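Glycoside hydrolase family 81 (Clostridium thermocellum, PDB 6FOP) probably hydrolyses beta-1,3-glucans such as laminarin, as an endo-acting glucanase of family 81 from a cellulosome-producing bacterium. Local coordinates at residues L320-D332 with I355-F368. Residues are numbered along the deposited sequence; the frame is centred on the assembly and turned at random.
With MPD ((4S)-2-methyl-2,4-pentanediol), chain L.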
loop_
_atom_site.group_PDB
_atom_site.type_symbol
_atom_site.label_atom_id
_atom_site.label_comp_id
_atom_site.label_asym_id
_atom_site.label_seq_id
_atom_site.Cartn_x
_atom_site.Cartn_y
_atom_site.Cartn_z
ATOM N N LEU A 320 3.986 -34.298 -12.411
ATOM C CA LEU A 320 3.795 -32.855 -12.645
ATOM C C LEU A 320 3.013 -32.607 -13.924
ATOM O O LEU A 320 2.118 -31.758 -13.977
ATOM C CB LEU A 320 5.148 -32.156 -12.646
ATOM C CG LEU A 320 5.108 -30.639 -12.719
ATOM C CD1 LEU A 320 4.541 -30.092 -11.440
ATOM C CD2 LEU A 320 6.469 -30.019 -12.942
ATOM N N ASN A 321 3.350 -33.372 -14.966
ATOM C CA ASN A 321 2.660 -33.259 -16.238
ATOM C C ASN A 321 1.202 -33.640 -16.086
ATOM O O ASN A 321 0.317 -33.013 -16.683
ATOM C CB ASN A 321 3.339 -34.119 -17.299
ATOM C CG ASN A 321 2.754 -33.902 -18.676
ATOM O OD1 ASN A 321 2.820 -32.820 -19.210
ATOM N ND2 ASN A 321 2.159 -34.936 -19.235
ATOM N N ARG A 322 0.942 -34.699 -15.318
ATOM C CA ARG A 322 -0.446 -35.058 -15.074
ATOM C C ARG A 322 -1.207 -33.951 -14.332
ATOM O O ARG A 322 -2.374 -33.660 -14.666
ATOM C CB ARG A 322 -0.542 -36.379 -14.290
ATOM C CG ARG A 322 -1.967 -36.727 -13.865
ATOM C CD ARG A 322 -2.069 -38.151 -13.362
ATOM N NE ARG A 322 -1.095 -38.472 -12.328
ATOM C CZ ARG A 322 -1.212 -38.158 -11.038
ATOM N NH1 ARG A 322 -2.287 -37.505 -10.594
ATOM N NH2 ARG A 322 -0.239 -38.501 -10.197
ATOM N N TYR A 323 -0.563 -33.331 -13.351
ATOM C CA TYR A 323 -1.200 -32.203 -12.679
ATOM C C TYR A 323 -1.538 -31.069 -13.649
ATOM O O TYR A 323 -2.599 -30.459 -13.543
ATOM C CB TYR A 323 -0.339 -31.666 -11.509
ATOM C CG TYR A 323 0.109 -32.692 -10.499
ATOM C CD1 TYR A 323 -0.586 -33.865 -10.280
ATOM C CD2 TYR A 323 1.276 -32.496 -9.766
ATOM C CE1 TYR A 323 -0.131 -34.806 -9.361
ATOM C CE2 TYR A 323 1.742 -33.416 -8.863
ATOM C CZ TYR A 323 1.064 -34.608 -8.690
ATOM O OH TYR A 323 1.540 -35.518 -7.775
ATOM N N ILE A 324 -0.643 -30.822 -14.596
ATOM C CA ILE A 324 -0.888 -29.831 -15.651
ATOM C C ILE A 324 -2.099 -30.236 -16.500
ATOM O O ILE A 324 -2.955 -29.412 -16.775
ATOM C CB ILE A 324 0.378 -29.582 -16.474
ATOM C CG1 ILE A 324 1.374 -28.747 -15.658
ATOM C CG2 ILE A 324 0.071 -28.934 -17.818
ATOM C CD1 ILE A 324 0.957 -27.294 -15.414
ATOM N N ASN A 325 -2.176 -31.512 -16.881
ATOM C CA ASN A 325 -3.348 -31.989 -17.631
ATOM C C ASN A 325 -4.639 -31.884 -16.837
ATOM O O ASN A 325 -5.690 -31.560 -17.401
ATOM C CB ASN A 325 -3.134 -33.416 -18.131
ATOM C CG ASN A 325 -2.183 -33.480 -19.310
ATOM O OD1 ASN A 325 -2.078 -32.543 -20.101
ATOM N ND2 ASN A 325 -1.502 -34.589 -19.442
ATOM N N GLU A 326 -4.570 -32.162 -15.539
ATOM C CA GLU A 326 -5.749 -32.050 -14.693
ATOM C C GLU A 326 -6.228 -30.587 -14.675
ATOM O O GLU A 326 -7.428 -30.329 -14.794
ATOM C CB GLU A 326 -5.446 -32.590 -13.276
ATOM C CG GLU A 326 -5.276 -34.114 -13.259
ATOM C CD GLU A 326 -4.692 -34.715 -11.989
ATOM O OE1 GLU A 326 -4.334 -33.974 -11.057
ATOM O OE2 GLU A 326 -4.586 -35.987 -11.926
ATOM N N LEU A 327 -5.302 -29.649 -14.540
ATOM C CA LEU A 327 -5.668 -28.247 -14.571
ATOM C C LEU A 327 -6.193 -27.828 -15.937
ATOM O O LEU A 327 -7.128 -27.025 -16.023
ATOM C CB LEU A 327 -4.476 -27.383 -14.146
ATOM C CG LEU A 327 -4.736 -25.879 -14.142
ATOM C CD1 LEU A 327 -5.821 -25.468 -13.158
ATOM C CD2 LEU A 327 -3.443 -25.167 -13.869
ATOM N N ALA A 328 -5.584 -28.335 -17.007
ATOM C CA ALA A 328 -6.018 -27.965 -18.350
ATOM C C ALA A 328 -7.480 -28.316 -18.601
ATOM O O ALA A 328 -8.177 -27.583 -19.309
ATOM C CB ALA A 328 -5.108 -28.569 -19.404
ATOM N N LEU A 329 -7.957 -29.410 -18.013
ATOM C CA LEU A 329 -9.390 -29.745 -18.129
ATOM C C LEU A 329 -10.308 -28.679 -17.539
ATOM O O LEU A 329 -11.475 -28.571 -17.962
ATOM C CB LEU A 329 -9.703 -31.084 -17.470
ATOM C CG LEU A 329 -9.101 -32.300 -18.156
ATOM C CD1 LEU A 329 -9.389 -33.519 -17.299
ATOM C CD2 LEU A 329 -9.604 -32.500 -19.584
ATOM N N GLN A 330 -9.778 -27.917 -16.571
ATOM C CA GLN A 330 -10.493 -26.837 -15.900
ATOM C C GLN A 330 -10.070 -25.452 -16.354
ATOM O O GLN A 330 -10.396 -24.470 -15.700
ATOM C CB GLN A 330 -10.291 -26.964 -14.388
ATOM C CG GLN A 330 -10.556 -28.346 -13.810
ATOM C CD GLN A 330 -11.889 -28.941 -14.204
ATOM O OE1 GLN A 330 -12.000 -30.158 -14.411
ATOM N NE2 GLN A 330 -12.915 -28.100 -14.298
ATOM N N ALA A 331 -9.364 -25.348 -17.476
ATOM C CA ALA A 331 -8.808 -24.058 -17.920
ATOM C C ALA A 331 -9.860 -22.993 -18.160
ATOM O O ALA A 331 -9.569 -21.802 -17.980
ATOM C CB ALA A 331 -7.982 -24.231 -19.197
ATOM N N ASP A 332 -11.058 -23.404 -18.556
ATOM C CA ASP A 332 -12.134 -22.473 -18.844
ATOM C C ASP A 332 -13.197 -22.419 -17.737
ATOM O O ASP A 332 -14.331 -21.991 -17.992
ATOM C CB ASP A 332 -12.752 -22.835 -20.198
ATOM C CG ASP A 332 -13.356 -24.229 -20.220
ATOM O OD1 ASP A 332 -13.106 -25.036 -19.276
ATOM O OD2 ASP A 332 -14.083 -24.502 -21.198
ATOM N N ILE A 355 4.946 -23.769 -16.514
ATOM C CA ILE A 355 5.218 -25.154 -16.140
ATOM C C ILE A 355 4.836 -26.062 -17.320
ATOM O O ILE A 355 5.591 -26.982 -17.687
ATOM C CB ILE A 355 4.489 -25.526 -14.841
ATOM C CG1 ILE A 355 4.937 -24.591 -13.704
ATOM C CG2 ILE A 355 4.723 -26.990 -14.481
ATOM C CD1 ILE A 355 4.123 -24.684 -12.432
ATOM N N ALA A 356 3.656 -25.828 -17.902
ATOM C CA ALA A 356 3.282 -26.543 -19.124
ATOM C C ALA A 356 4.337 -26.425 -20.229
ATOM O O ALA A 356 4.689 -27.424 -20.896
ATOM C CB ALA A 356 1.935 -26.092 -19.648
ATOM N N GLU A 357 4.864 -25.224 -20.416
ATOM C CA GLU A 357 5.877 -24.985 -21.437
ATOM C C GLU A 357 7.164 -25.745 -21.127
ATOM O O GLU A 357 7.748 -26.405 -22.014
ATOM C CB GLU A 357 6.184 -23.492 -21.557
ATOM C CG GLU A 357 5.022 -22.698 -22.125
ATOM C CD GLU A 357 5.158 -21.215 -22.003
ATOM O OE1 GLU A 357 5.895 -20.771 -21.106
ATOM O OE2 GLU A 357 4.473 -20.514 -22.787
ATOM N N GLN A 358 7.584 -25.729 -19.870
ATOM C CA GLN A 358 8.812 -26.458 -19.446
ATOM C C GLN A 358 8.700 -27.959 -19.708
ATOM O O GLN A 358 9.698 -28.610 -20.035
ATOM C CB GLN A 358 9.094 -26.229 -17.963
ATOM C CG GLN A 358 9.549 -24.808 -17.663
ATOM C CD GLN A 358 9.569 -24.482 -16.184
ATOM O OE1 GLN A 358 9.238 -25.293 -15.324
ATOM N NE2 GLN A 358 9.940 -23.260 -15.885
ATOM N N LEU A 359 7.489 -28.492 -19.550
ATOM C CA LEU A 359 7.256 -29.916 -19.762
ATOM C C LEU A 359 7.066 -30.296 -21.209
ATOM O O LEU A 359 7.036 -31.494 -21.511
ATOM C CB LEU A 359 6.036 -30.356 -18.963
ATOM C CG LEU A 359 6.208 -30.334 -17.448
ATOM C CD1 LEU A 359 4.840 -30.330 -16.798
ATOM C CD2 LEU A 359 6.993 -31.531 -16.952
ATOM N N GLY A 360 6.911 -29.325 -22.097
ATOM C CA GLY A 360 6.591 -29.612 -23.504
ATOM C C GLY A 360 5.138 -30.009 -23.703
ATOM O O GLY A 360 4.785 -30.619 -24.710
ATOM N N ASN A 361 4.280 -29.625 -22.763
ATOM C CA ASN A 361 2.852 -29.929 -22.852
ATOM C C ASN A 361 2.133 -28.802 -23.612
ATOM O O ASN A 361 1.587 -27.861 -23.046
ATOM C CB ASN A 361 2.267 -30.175 -21.471
ATOM C CG ASN A 361 0.876 -30.781 -21.539
ATOM O OD1 ASN A 361 0.113 -30.513 -22.486
ATOM N ND2 ASN A 361 0.542 -31.626 -20.553
ATOM N N ILE A 362 2.265 -28.871 -24.926
ATOM C CA ILE A 362 1.759 -27.842 -25.823
ATOM C C ILE A 362 0.243 -27.788 -25.767
ATOM O O ILE A 362 -0.337 -26.705 -25.807
ATOM C CB ILE A 362 2.283 -28.032 -27.261
ATOM C CG1 ILE A 362 3.825 -27.981 -27.268
ATOM C CG2 ILE A 362 1.661 -27.022 -28.210
ATOM C CD1 ILE A 362 4.456 -26.747 -26.682
ATOM N N SER A 363 -0.426 -28.932 -25.638
ATOM C CA SER A 363 -1.891 -28.955 -25.538
ATOM C C SER A 363 -2.354 -28.110 -24.348
ATOM O O SER A 363 -3.269 -27.279 -24.447
ATOM C CB SER A 363 -2.394 -30.383 -25.348
ATOM O OG SER A 363 -3.797 -30.385 -25.163
ATOM N N ALA A 364 -1.716 -28.336 -23.216
ATOM C CA ALA A 364 -2.114 -27.597 -21.998
ATOM C C ALA A 364 -1.716 -26.122 -22.123
ATOM O O ALA A 364 -2.508 -25.235 -21.794
ATOM C CB ALA A 364 -1.474 -28.211 -20.766
ATOM N N LYS A 365 -0.488 -25.855 -22.578
ATOM C CA LYS A 365 -0.051 -24.472 -22.867
ATOM C C LYS A 365 -1.072 -23.733 -23.706
ATOM O O LYS A 365 -1.475 -22.610 -23.374
ATOM C CB LYS A 365 1.326 -24.438 -23.563
ATOM C CG LYS A 365 1.737 -23.084 -24.118
ATOM C CD LYS A 365 2.665 -23.201 -25.305
ATOM C CE LYS A 365 3.112 -21.829 -25.797
ATOM N NZ LYS A 365 3.996 -21.985 -26.981
ATOM N N ASP A 366 -1.467 -24.347 -24.814
ATOM C CA ASP A 366 -2.403 -23.716 -25.724
ATOM C C ASP A 366 -3.770 -23.463 -25.054
ATOM O O ASP A 366 -4.385 -22.404 -25.280
ATOM C CB ASP A 366 -2.599 -24.573 -26.976
ATOM C CG ASP A 366 -1.404 -24.565 -27.915
ATOM O OD1 ASP A 366 -0.454 -23.768 -27.765
ATOM O OD2 ASP A 366 -1.431 -25.425 -28.840
ATOM N N ARG A 367 -4.236 -24.407 -24.229
ATOM C CA ARG A 367 -5.510 -24.207 -23.538
ATOM C C ARG A 367 -5.419 -23.006 -22.567
ATOM O O ARG A 367 -6.317 -22.188 -22.484
ATOM C CB ARG A 367 -5.942 -25.465 -22.791
ATOM C CG ARG A 367 -6.494 -26.511 -23.743
ATOM C CD ARG A 367 -7.507 -27.441 -23.099
ATOM N NE ARG A 367 -8.598 -26.750 -22.395
ATOM C CZ ARG A 367 -9.679 -27.362 -21.893
ATOM N NH1 ARG A 367 -9.861 -28.690 -22.023
ATOM N NH2 ARG A 367 -10.585 -26.646 -21.245
ATOM N N PHE A 368 -4.298 -22.920 -21.864
ATOM C CA PHE A 368 -4.115 -21.846 -20.892
ATOM C C PHE A 368 -4.032 -20.495 -21.597
ATOM O O PHE A 368 -4.760 -19.568 -21.243
ATOM C CB PHE A 368 -2.842 -22.076 -20.056
ATOM C CG PHE A 368 -2.858 -23.313 -19.176
ATOM C CD1 PHE A 368 -4.025 -23.820 -18.656
ATOM C CD2 PHE A 368 -1.666 -23.944 -18.839
ATOM C CE1 PHE A 368 -4.016 -24.937 -17.842
ATOM C CE2 PHE A 368 -1.669 -25.053 -18.011
ATOM C CZ PHE A 368 -2.847 -25.551 -17.542
HETATM C C1 MPD L . 6.037 -34.167 -23.585
HETATM C C2 MPD L . 4.838 -34.518 -22.710
HETATM O O2 MPD L . 4.153 -33.298 -22.311
HETATM C CM MPD L . 3.875 -35.351 -23.556
HETATM C C3 MPD L . 5.218 -35.368 -21.481
HETATM C C4 MPD L . 6.256 -34.843 -20.464
HETATM O O4 MPD L . 6.251 -35.650 -19.262
HETATM C C5 MPD L . 7.689 -34.924 -20.979
HETATM O O HOH W 1 -12.591 -29.802 -20.242
#
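Ile324 of helix 317-329 packs as a knob into a hole made by Ile355, Ala356, Leu359 and Ala364, where one helix meets the junction of two others within the family 81 C-terminal domain, at the outside of the chain, about 34 Å from its centre to the centre of the contact. Its two branches divide the work: CG2, anti to the backbone N, presses on Ala364 CB at a tight 3.4 Å, while CG1 and CD1 lie against Ile355 CG2. The Leu320 side chain crosses that of Ile355 at about a right angle, CD2 against CG2, and Leu359 CD1 rests 3.7 Å from Asn321 CA. Segment 320-329 runs at 131° to 355-359 but only 36° to 362-368, because the chain turns sharply between these last two. That turn is a Schellman motif at Gly360 followed directly by an N-cap at Asn361, whose OD1 accepts from Ala364 N (2.9 Å). With CG anti to the backbone N, the same amide sends ND2 across to two side-chain amide oxygens one turn apart, Asn325 OD1 at 2.8 Å and Asn321 OD1 at 2.9 Å. Both acceptors are approached from above their amide planes, and the bond to Asn325 is the straighter at 162°. The capping amide is thus held at both ends, which fixes its rotation. A pentanediol molecule, probably from the crystallisation liquor, lies near Asn321 and Leu359. Farther along, Ala328 and Ala364 bring the backbones close together, and the Phe368 ring is met by Leu327 CD2 at CZ and by Ala331 CB at its edge. Leu349 of helix 339-359 also touches this ring. Ala328 O lies over one face of the Arg367 guanidinium, 3.0 Å from CZ, at angles too poor for a hydrogen bond; in the conformer given, Asp332 OD1 lies at its edge, 3.6 Å from NH2, a long and doubtful salt bridge.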